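Local coordinates for protein 361aa long hypothetical D-aminopeptidase (Pyrococcus horikoshii, PDB 2DRH) that is of unknown function but probably acts as an aminopeptidase of the S58 type, at residues A[13-23]-A[186-194]; A[258-269]-A[312-323]. All coordinates share one frame; numbering follows the deposited sequence.

Contact 1: residues A[13-23]-A[186-194]; sequences FKPGKRNKITD and GSASRIVEI
Val192 covers one face of the Phe13 ring: CG1 stands 3.8 Å from the ring centroid, 7° off its normal, a CH-pi contact. At the ring edge, in plane, lies a water that bridges Lys14 N and Ile191 O. The guanidinium of Arg190 keeps Ser189 O in its plane through NH1 (2.9 Å) and forms salt bridges from NE to Glu317 and from NH2 to Glu321. Away from these groups the loop follows the edge of strand 184-193 irregularly: Ile191 N gives a backbone bond of 2.7 Å to Lys14 O, whereas Ser189 N bonds the amide oxygen Asn19 OD1 from above its carbonyl plane, Asn19 ND2 being held by Glu321. Ile21 N bonds Ser187 OG (3.0 Å), which also hydrogen-bonds Ala203 O of the adjoining strand 198-207. Ser189 carries the centre. With OG between the backbone N and the carbonyl carbon (chi1 68°), it accepts from Gly16 N and donates to Asp23 OD2 over 2.6 Å. Lys20 N reaches the same OD2 from the opposite face of the carboxylate, and Arg18 N meets OD1 on its syn lone pair at 2.8 Å. An alanine in place of Asp23 would leave the Ser189 hydroxyl and two loop amides without this acceptor and is likely to let the 16-20 turn drift. A single carboxylate thus gathers backbone N-H groups and a buried hydroxyl, which would tend to favour its charged form.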
loop_
_atom_site.group_PDB
_atom_site.type_symbol
_atom_site.label_atom_id
_atom_site.label_comp_id
_atom_site.label_asym_id
_atom_site.label_seq_id
_atom_site.Cartn_x
_atom_site.Cartn_y
_atom_site.Cartn_z
ATOM N N PHE A 13 -25.908 1.980 18.106
ATOM C CA PHE A 13 -26.753 2.453 17.016
ATOM C C PHE A 13 -27.891 1.475 16.806
ATOM O O PHE A 13 -27.752 0.283 17.078
ATOM C CB PHE A 13 -25.945 2.596 15.726
ATOM C CG PHE A 13 -24.971 3.739 15.743
ATOM C CD1 PHE A 13 -25.420 5.047 15.876
ATOM C CD2 PHE A 13 -23.606 3.511 15.626
ATOM C CE1 PHE A 13 -24.518 6.115 15.893
ATOM C CE2 PHE A 13 -22.700 4.567 15.641
ATOM C CZ PHE A 13 -23.155 5.872 15.776
ATOM N N LYS A 14 -29.024 1.978 16.335
ATOM C CA LYS A 14 -30.168 1.119 16.098
ATOM C C LYS A 14 -30.030 0.451 14.740
ATOM O O LYS A 14 -29.498 1.035 13.797
ATOM C CB LYS A 14 -31.469 1.928 16.149
ATOM C CG LYS A 14 -31.561 3.046 15.128
ATOM C CD LYS A 14 -32.921 3.744 15.204
ATOM C CE LYS A 14 -33.074 4.815 14.122
ATOM N NZ LYS A 14 -32.104 5.941 14.279
ATOM N N PRO A 15 -30.492 -0.797 14.628
ATOM C CA PRO A 15 -30.406 -1.518 13.359
ATOM C C PRO A 15 -31.467 -1.039 12.369
ATOM O O PRO A 15 -32.366 -0.268 12.727
ATOM C CB PRO A 15 -30.619 -2.965 13.779
ATOM C CG PRO A 15 -31.584 -2.827 14.917
ATOM C CD PRO A 15 -31.001 -1.670 15.699
ATOM N N GLY A 16 -31.347 -1.487 11.123
ATOM C CA GLY A 16 -32.317 -1.119 10.108
ATOM C C GLY A 16 -33.554 -1.984 10.263
ATOM O O GLY A 16 -33.572 -2.885 11.098
ATOM N N LYS A 17 -34.578 -1.724 9.454
ATOM C CA LYS A 17 -35.831 -2.477 9.518
ATOM C C LYS A 17 -35.655 -3.995 9.478
ATOM O O LYS A 17 -36.221 -4.713 10.300
ATOM C CB LYS A 17 -36.760 -2.044 8.378
ATOM C CG LYS A 17 -37.163 -0.578 8.438
ATOM C CD LYS A 17 -38.041 -0.176 7.258
ATOM C CE LYS A 17 -39.345 -0.964 7.221
ATOM N NZ LYS A 17 -40.222 -0.533 6.089
ATOM N N ARG A 18 -34.877 -4.481 8.517
ATOM C CA ARG A 18 -34.650 -5.917 8.377
ATOM C C ARG A 18 -33.394 -6.369 9.131
ATOM O O ARG A 18 -33.201 -7.560 9.379
ATOM C CB ARG A 18 -34.508 -6.271 6.893
ATOM C CG ARG A 18 -35.490 -5.533 5.980
ATOM C CD ARG A 18 -35.203 -5.793 4.502
ATOM N NE ARG A 18 -35.723 -7.079 4.047
ATOM C CZ ARG A 18 -36.851 -7.230 3.358
ATOM N NH1 ARG A 18 -37.585 -6.176 3.034
ATOM N NH2 ARG A 18 -37.247 -8.440 2.994
ATOM N N ASN A 19 -32.558 -5.410 9.510
ATOM C CA ASN A 19 -31.299 -5.697 10.192
ATOM C C ASN A 19 -30.482 -6.631 9.299
ATOM O O ASN A 19 -29.983 -7.672 9.733
ATOM C CB ASN A 19 -31.532 -6.328 11.570
ATOM C CG ASN A 19 -30.251 -6.396 12.400
ATOM O OD1 ASN A 19 -29.377 -5.531 12.281
ATOM N ND2 ASN A 19 -30.141 -7.414 13.250
ATOM N N LYS A 20 -30.378 -6.239 8.032
ATOM C CA LYS A 20 -29.632 -6.978 7.021
ATOM C C LYS A 20 -29.011 -5.958 6.078
ATOM O O LYS A 20 -29.466 -4.811 6.003
ATOM C CB LYS A 20 -30.555 -7.900 6.225
ATOM C CG LYS A 20 -31.096 -9.105 6.981
ATOM C CD LYS A 20 -32.113 -9.840 6.111
ATOM C CE LYS A 20 -32.668 -11.090 6.783
ATOM N NZ LYS A 20 -31.713 -12.241 6.729
ATOM N N ILE A 21 -27.978 -6.374 5.355
ATOM C CA ILE A 21 -27.301 -5.481 4.423
ATOM C C ILE A 21 -28.265 -4.866 3.397
ATOM O O ILE A 21 -28.025 -3.772 2.891
ATOM C CB ILE A 21 -26.165 -6.219 3.680
ATOM C CG1 ILE A 21 -25.322 -5.215 2.898
ATOM C CG2 ILE A 21 -26.746 -7.289 2.758
ATOM C CD1 ILE A 21 -24.082 -5.819 2.253
ATOM N N THR A 22 -29.355 -5.571 3.103
ATOM C CA THR A 22 -30.347 -5.092 2.138
ATOM C C THR A 22 -31.189 -3.929 2.661
ATOM O O THR A 22 -32.101 -3.460 1.976
ATOM C CB THR A 22 -31.290 -6.218 1.695
ATOM O OG1 THR A 22 -31.801 -6.892 2.848
ATOM C CG2 THR A 22 -30.556 -7.210 0.812
ATOM N N ASP A 23 -30.904 -3.478 3.879
ATOM C CA ASP A 23 -31.622 -2.333 4.423
ATOM C C ASP A 23 -31.092 -1.141 3.642
ATOM O O ASP A 23 -31.652 -0.046 3.681
ATOM C CB ASP A 23 -31.359 -2.161 5.922
ATOM C CG ASP A 23 -32.251 -3.046 6.770
ATOM O OD1 ASP A 23 -33.452 -3.138 6.452
ATOM O OD2 ASP A 23 -31.766 -3.639 7.754
ATOM N N GLY A 186 -23.889 -14.300 7.727
ATOM C CA GLY A 186 -24.466 -13.526 8.813
ATOM C C GLY A 186 -24.668 -12.108 8.303
ATOM O O GLY A 186 -23.957 -11.674 7.402
ATOM N N SER A 187 -25.631 -11.374 8.848
ATOM C CA SER A 187 -25.847 -10.011 8.379
ATOM C C SER A 187 -26.495 -9.121 9.430
ATOM O O SER A 187 -27.111 -9.599 10.383
ATOM C CB SER A 187 -26.699 -10.014 7.104
ATOM O OG SER A 187 -26.544 -8.790 6.391
ATOM N N ALA A 188 -26.335 -7.817 9.255
ATOM C CA ALA A 188 -26.897 -6.848 10.181
ATOM C C ALA A 188 -26.706 -5.459 9.603
ATOM O O ALA A 188 -25.899 -5.269 8.696
ATOM C CB ALA A 188 -26.210 -6.952 11.547
ATOM N N SER A 189 -27.450 -4.491 10.124
ATOM C CA SER A 189 -27.343 -3.121 9.647
ATOM C C SER A 189 -27.497 -2.158 10.809
ATOM O O SER A 189 -27.985 -2.529 11.876
ATOM C CB SER A 189 -28.424 -2.827 8.602
ATOM O OG SER A 189 -29.707 -2.819 9.197
ATOM N N ARG A 190 -27.068 -0.920 10.594
ATOM C CA ARG A 190 -27.160 0.117 11.613
ATOM C C ARG A 190 -27.538 1.425 10.948
ATOM O O ARG A 190 -27.160 1.679 9.804
ATOM C CB ARG A 190 -25.818 0.284 12.335
ATOM C CG ARG A 190 -25.480 -0.846 13.288
ATOM C CD ARG A 190 -26.503 -0.941 14.416
ATOM N NE ARG A 190 -26.112 -1.914 15.433
ATOM C CZ ARG A 190 -26.241 -3.231 15.313
ATOM N NH1 ARG A 190 -26.759 -3.764 14.212
ATOM N NH2 ARG A 190 -25.849 -4.021 16.305
ATOM N N ILE A 191 -28.291 2.248 11.670
ATOM C CA ILE A 191 -28.723 3.550 11.174
ATOM C C ILE A 191 -27.956 4.610 11.943
ATOM O O ILE A 191 -27.764 4.475 13.148
ATOM C CB ILE A 191 -30.233 3.764 11.419
ATOM C CG1 ILE A 191 -31.038 2.704 10.667
ATOM C CG2 ILE A 191 -30.643 5.164 10.986
ATOM C CD1 ILE A 191 -30.852 2.743 9.167
ATOM N N VAL A 192 -27.511 5.657 11.257
ATOM C CA VAL A 192 -26.773 6.736 11.915
ATOM C C VAL A 192 -27.196 8.089 11.352
ATOM O O VAL A 192 -27.452 8.222 10.151
ATOM C CB VAL A 192 -25.229 6.582 11.731
ATOM C CG1 VAL A 192 -24.807 5.145 12.030
ATOM C CG2 VAL A 192 -24.816 6.976 10.320
ATOM N N GLU A 193 -27.276 9.096 12.216
ATOM C CA GLU A 193 -27.655 10.421 11.750
ATOM C C GLU A 193 -26.448 11.340 11.759
ATOM O O GLU A 193 -25.798 11.516 12.788
ATOM C CB GLU A 193 -28.776 11.018 12.615
ATOM C CG GLU A 193 -29.251 12.370 12.094
ATOM C CD GLU A 193 -30.520 12.864 12.767
ATOM O OE1 GLU A 193 -31.597 12.268 12.542
ATOM O OE2 GLU A 193 -30.438 13.854 13.521
ATOM N N ILE A 194 -26.145 11.912 10.598
ATOM C CA ILE A 194 -25.011 12.815 10.464
ATOM C C ILE A 194 -25.473 14.151 9.889
ATOM O O ILE A 194 -25.922 14.231 8.745
ATOM C CB ILE A 194 -23.927 12.211 9.550
ATOM C CG1 ILE A 194 -23.405 10.906 10.161
ATOM C CG2 ILE A 194 -22.789 13.199 9.366
ATOM C CD1 ILE A 194 -22.448 10.156 9.262
HETATM O O HOH W 1 -28.914 5.122 15.753
#

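Contact 2: residues A[258-269]-A[312-323]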
loop_
_atom_site.group_PDB
_atom_site.type_symbol
_atom_site.label_atom_id
_atom_site.label_comp_id
_atom_site.label_asym_id
_atom_site.label_seq_id
_atom_site.Cartn_x
_atom_site.Cartn_y
_atom_site.Cartn_z
ATOM N N VAL A 258 -13.499 2.999 5.448
ATOM C CA VAL A 258 -14.637 2.253 5.963
ATOM C C VAL A 258 -14.313 0.754 6.008
ATOM O O VAL A 258 -14.573 0.083 7.000
ATOM C CB VAL A 258 -15.897 2.493 5.072
ATOM C CG1 VAL A 258 -16.982 1.501 5.419
ATOM C CG2 VAL A 258 -16.417 3.937 5.270
ATOM N N ALA A 259 -13.744 0.232 4.929
ATOM C CA ALA A 259 -13.401 -1.183 4.875
ATOM C C ALA A 259 -12.542 -1.596 6.081
ATOM O O ALA A 259 -12.763 -2.649 6.676
ATOM C CB ALA A 259 -12.678 -1.494 3.562
ATOM N N LYS A 260 -11.580 -0.754 6.449
ATOM C CA LYS A 260 -10.695 -1.033 7.581
ATOM C C LYS A 260 -11.410 -1.140 8.925
ATOM O O LYS A 260 -10.967 -1.867 9.816
ATOM C CB LYS A 260 -9.633 0.060 7.713
ATOM C CG LYS A 260 -8.463 -0.037 6.769
ATOM C CD LYS A 260 -7.382 0.959 7.185
ATOM C CE LYS A 260 -6.184 0.928 6.244
ATOM N NZ LYS A 260 -5.167 1.924 6.667
ATOM N N ARG A 261 -12.504 -0.398 9.074
ATOM C CA ARG A 261 -13.255 -0.386 10.316
ATOM C C ARG A 261 -13.978 -1.698 10.570
ATOM O O ARG A 261 -14.360 -2.006 11.707
ATOM C CB ARG A 261 -14.236 0.796 10.308
ATOM C CG ARG A 261 -13.536 2.147 10.192
ATOM C CD ARG A 261 -12.458 2.294 11.272
ATOM N NE ARG A 261 -11.808 3.603 11.273
ATOM C CZ ARG A 261 -10.913 4.006 10.382
ATOM N NH1 ARG A 261 -10.539 3.206 9.395
ATOM N NH2 ARG A 261 -10.381 5.211 10.484
ATOM N N ALA A 262 -14.154 -2.478 9.515
ATOM C CA ALA A 262 -14.804 -3.770 9.642
ATOM C C ALA A 262 -13.954 -4.689 10.519
ATOM O O ALA A 262 -14.479 -5.582 11.185
ATOM C CB ALA A 262 -14.998 -4.399 8.263
ATOM N N ILE A 263 -12.644 -4.465 10.526
ATOM C CA ILE A 263 -11.745 -5.291 11.324
ATOM C C ILE A 263 -11.949 -5.066 12.812
ATOM O O ILE A 263 -11.655 -5.945 13.628
ATOM C CB ILE A 263 -10.273 -5.017 10.974
ATOM C CG1 ILE A 263 -10.065 -5.209 9.476
ATOM C CG2 ILE A 263 -9.364 -5.976 11.740
ATOM C CD1 ILE A 263 -10.493 -6.576 8.974
ATOM N N VAL A 264 -12.447 -3.889 13.178
ATOM C CA VAL A 264 -12.691 -3.620 14.584
ATOM C C VAL A 264 -13.773 -4.588 15.079
ATOM O O VAL A 264 -13.658 -5.161 16.165
ATOM C CB VAL A 264 -13.148 -2.164 14.809
ATOM C CG1 VAL A 264 -13.433 -1.936 16.288
ATOM C CG2 VAL A 264 -12.067 -1.203 14.336
ATOM N N GLY A 265 -14.813 -4.779 14.269
ATOM C CA GLY A 265 -15.883 -5.688 14.638
ATOM C C GLY A 265 -15.383 -7.124 14.693
ATOM O O GLY A 265 -15.743 -7.881 15.589
ATOM N N LEU A 266 -14.554 -7.499 13.726
ATOM C CA LEU A 266 -13.995 -8.843 13.675
ATOM C C LEU A 266 -13.219 -9.141 14.958
ATOM O O LEU A 266 -13.462 -10.143 15.619
ATOM C CB LEU A 266 -13.066 -8.974 12.459
ATOM C CG LEU A 266 -12.192 -10.227 12.287
ATOM C CD1 LEU A 266 -13.062 -11.468 12.277
ATOM C CD2 LEU A 266 -11.396 -10.125 10.982
ATOM N N ALA A 267 -12.295 -8.254 15.304
ATOM C CA ALA A 267 -11.467 -8.408 16.500
ATOM C C ALA A 267 -12.274 -8.572 17.785
ATOM O O ALA A 267 -11.894 -9.339 18.675
ATOM C CB ALA A 267 -10.541 -7.215 16.634
ATOM N N ARG A 268 -13.385 -7.843 17.871
ATOM C CA ARG A 268 -14.243 -7.868 19.040
ATOM C C ARG A 268 -14.987 -9.187 19.266
ATOM O O ARG A 268 -15.441 -9.445 20.371
ATOM C CB ARG A 268 -15.223 -6.683 18.989
ATOM C CG ARG A 268 -14.542 -5.337 19.272
ATOM C CD ARG A 268 -15.490 -4.139 19.136
ATOM N NE ARG A 268 -16.535 -4.112 20.159
ATOM C CZ ARG A 268 -16.390 -3.605 21.382
ATOM N NH1 ARG A 268 -15.233 -3.070 21.755
ATOM N NH2 ARG A 268 -17.410 -3.626 22.234
ATOM N N THR A 269 -15.113 -10.019 18.235
ATOM C CA THR A 269 -15.771 -11.307 18.402
ATOM C C THR A 269 -14.719 -12.396 18.656
ATOM O O THR A 269 -15.060 -13.567 18.819
ATOM C CB THR A 269 -16.589 -11.725 17.151
ATOM O OG1 THR A 269 -15.699 -11.931 16.047
ATOM C CG2 THR A 269 -17.621 -10.657 16.787
ATOM N N PHE A 312 -17.848 4.916 10.872
ATOM C CA PHE A 312 -16.776 3.980 11.229
ATOM C C PHE A 312 -17.263 3.077 12.363
ATOM O O PHE A 312 -17.042 1.866 12.351
ATOM C CB PHE A 312 -15.521 4.722 11.704
ATOM C CG PHE A 312 -14.770 5.443 10.615
ATOM C CD1 PHE A 312 -15.116 5.295 9.278
ATOM C CD2 PHE A 312 -13.685 6.257 10.938
ATOM C CE1 PHE A 312 -14.392 5.946 8.278
ATOM C CE2 PHE A 312 -12.959 6.909 9.950
ATOM C CZ PHE A 312 -13.313 6.752 8.619
ATOM N N LYS A 313 -17.928 3.674 13.348
ATOM C CA LYS A 313 -18.441 2.905 14.478
ATOM C C LYS A 313 -19.555 1.957 14.040
ATOM O O LYS A 313 -19.557 0.780 14.409
ATOM C CB LYS A 313 -18.955 3.842 15.576
ATOM C CG LYS A 313 -19.811 3.141 16.627
ATOM C CD LYS A 313 -20.195 4.071 17.759
ATOM C CE LYS A 313 -18.980 4.429 18.589
ATOM N NZ LYS A 313 -18.336 3.198 19.109
ATOM N N ALA A 314 -20.497 2.478 13.255
ATOM C CA ALA A 314 -21.619 1.688 12.756
ATOM C C ALA A 314 -21.113 0.483 11.958
ATOM O O ALA A 314 -21.705 -0.587 11.994
ATOM C CB ALA A 314 -22.529 2.565 11.873
ATOM N N THR A 315 -20.024 0.675 11.227
ATOM C CA THR A 315 -19.438 -0.399 10.434
ATOM C C THR A 315 -18.957 -1.506 11.368
ATOM O O THR A 315 -19.317 -2.669 11.197
ATOM C CB THR A 315 -18.237 0.115 9.604
ATOM O OG1 THR A 315 -18.690 1.108 8.679
ATOM C CG2 THR A 315 -17.573 -1.040 8.830
ATOM N N ALA A 316 -18.145 -1.135 12.353
ATOM C CA ALA A 316 -17.626 -2.098 13.315
ATOM C C ALA A 316 -18.786 -2.822 13.986
ATOM O O ALA A 316 -18.735 -4.033 14.203
ATOM C CB ALA A 316 -16.764 -1.387 14.367
ATOM N N GLU A 317 -19.837 -2.078 14.317
ATOM C CA GLU A 317 -21.003 -2.675 14.962
ATOM C C GLU A 317 -21.702 -3.690 14.067
ATOM O O GLU A 317 -21.953 -4.821 14.479
ATOM C CB GLU A 317 -22.007 -1.601 15.367
ATOM C CG GLU A 317 -21.821 -1.069 16.760
ATOM C CD GLU A 317 -22.799 0.051 17.079
ATOM O OE1 GLU A 317 -24.006 -0.103 16.798
ATOM O OE2 GLU A 317 -22.359 1.081 17.616
ATOM N N ALA A 318 -22.024 -3.276 12.847
ATOM C CA ALA A 318 -22.696 -4.152 11.897
ATOM C C ALA A 318 -21.897 -5.440 11.691
ATOM O O ALA A 318 -22.468 -6.523 11.630
ATOM C CB ALA A 318 -22.881 -3.436 10.570
ATOM N N VAL A 319 -20.578 -5.318 11.576
ATOM C CA VAL A 319 -19.733 -6.496 11.378
ATOM C C VAL A 319 -19.762 -7.410 12.594
ATOM O O VAL A 319 -19.954 -8.607 12.454
ATOM C CB VAL A 319 -18.264 -6.102 11.074
ATOM C CG1 VAL A 319 -17.345 -7.346 11.155
ATOM C CG2 VAL A 319 -18.177 -5.489 9.681
ATOM N N GLU A 320 -19.589 -6.849 13.787
ATOM C CA GLU A 320 -19.590 -7.668 14.996
ATOM C C GLU A 320 -20.878 -8.472 15.132
ATOM O O GLU A 320 -20.833 -9.680 15.379
ATOM C CB GLU A 320 -19.382 -6.812 16.252
ATOM C CG GLU A 320 -19.245 -7.637 17.538
ATOM C CD GLU A 320 -18.993 -6.791 18.783
ATOM O OE1 GLU A 320 -18.460 -5.662 18.654
ATOM O OE2 GLU A 320 -19.310 -7.267 19.898
ATOM N N GLU A 321 -22.026 -7.814 14.976
ATOM C CA GLU A 321 -23.273 -8.539 15.100
ATOM C C GLU A 321 -23.437 -9.516 13.940
ATOM O O GLU A 321 -23.890 -10.644 14.138
ATOM C CB GLU A 321 -24.479 -7.588 15.151
ATOM C CG GLU A 321 -25.717 -8.251 15.779
ATOM C CD GLU A 321 -27.029 -7.551 15.444
ATOM O OE1 GLU A 321 -27.120 -6.315 15.603
ATOM O OE2 GLU A 321 -27.976 -8.250 15.025
ATOM N N ALA A 322 -23.065 -9.088 12.735
ATOM C CA ALA A 322 -23.191 -9.949 11.562
ATOM C C ALA A 322 -22.445 -11.266 11.763
ATOM O O ALA A 322 -22.915 -12.321 11.326
ATOM C CB ALA A 322 -22.672 -9.241 10.323
ATOM N N ILE A 323 -21.288 -11.207 12.416
ATOM C CA ILE A 323 -20.506 -12.410 12.671
ATOM C C ILE A 323 -21.270 -13.311 13.627
ATOM O O ILE A 323 -21.431 -14.506 13.371
ATOM C CB ILE A 323 -19.125 -12.073 13.280
ATOM C CG1 ILE A 323 -18.265 -11.355 12.234
ATOM C CG2 ILE A 323 -18.432 -13.355 13.765
ATOM C CD1 ILE A 323 -16.941 -10.836 12.763
HETATM O O HOH W 2 -19.406 -5.308 21.613
#
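Val258 starts the contact, its CG2 reaching the edge of the Phe312 ring (4.1 Å to CE1). One turn on, Arg261 holds its guanidinium tilted over a face of that ring, the planes 46° apart and CZ 3.8 Å from the centroid in an offset cation-pi contact. CG already rests on the ring; the bend at chi2 (-53°) then brings NE and the guanidinium back over its face, while NH2 passes on to Ala273 O of the second subunit. Ala262 CB meets Val319 CG2 at 3.6 Å, and two residues on, Val264 sets CB against Ala316 CB. Here the two helices, crossing at -44° with axes 6.9 Å apart, lie on strands 198-207 and 240-246, a helical layer consistent with the alpha-beta-beta-alpha sandwich of DmpA relatives. At Gly265 the backbones come close: its CA lies 3.3 Å from Ala316 O, a CA-H...O contact. Leu266 meets Ile323, both through CD1. Arg268 NE then forms a salt bridge with Glu320 OE1 (2.9 Å), in the guanidinium plane and on the syn side of the carboxylate; a water joins Arg268 NH2 to Glu320 OE2. Last, Thr269 lodges CG2 against Glu320 CG at 3.5 Å and directs OG1 to Leu266 O.

In the fold
From the N terminus, the loop before strand 28-36 enters first, and contact 1 brings it to the edge of strand 184-193, closing a loop of 162 residues. Contact 2 opens only afterwards: it pairs helix 252-268 with helix 309-328 across a shorter intervening stretch of 42 residues. The two closures therefore follow in series, neither nested nor crossed. In space they meet, with centres about 13 Å apart. Helix 309-328 is the common element, since one flank packs on helix 252-268 while another packs Lys313 on Phe13 and Ala314 on Val192. Loop, strand edge and helix pair are thereby tied into one body, and contact 2 alone reaches the second subunit.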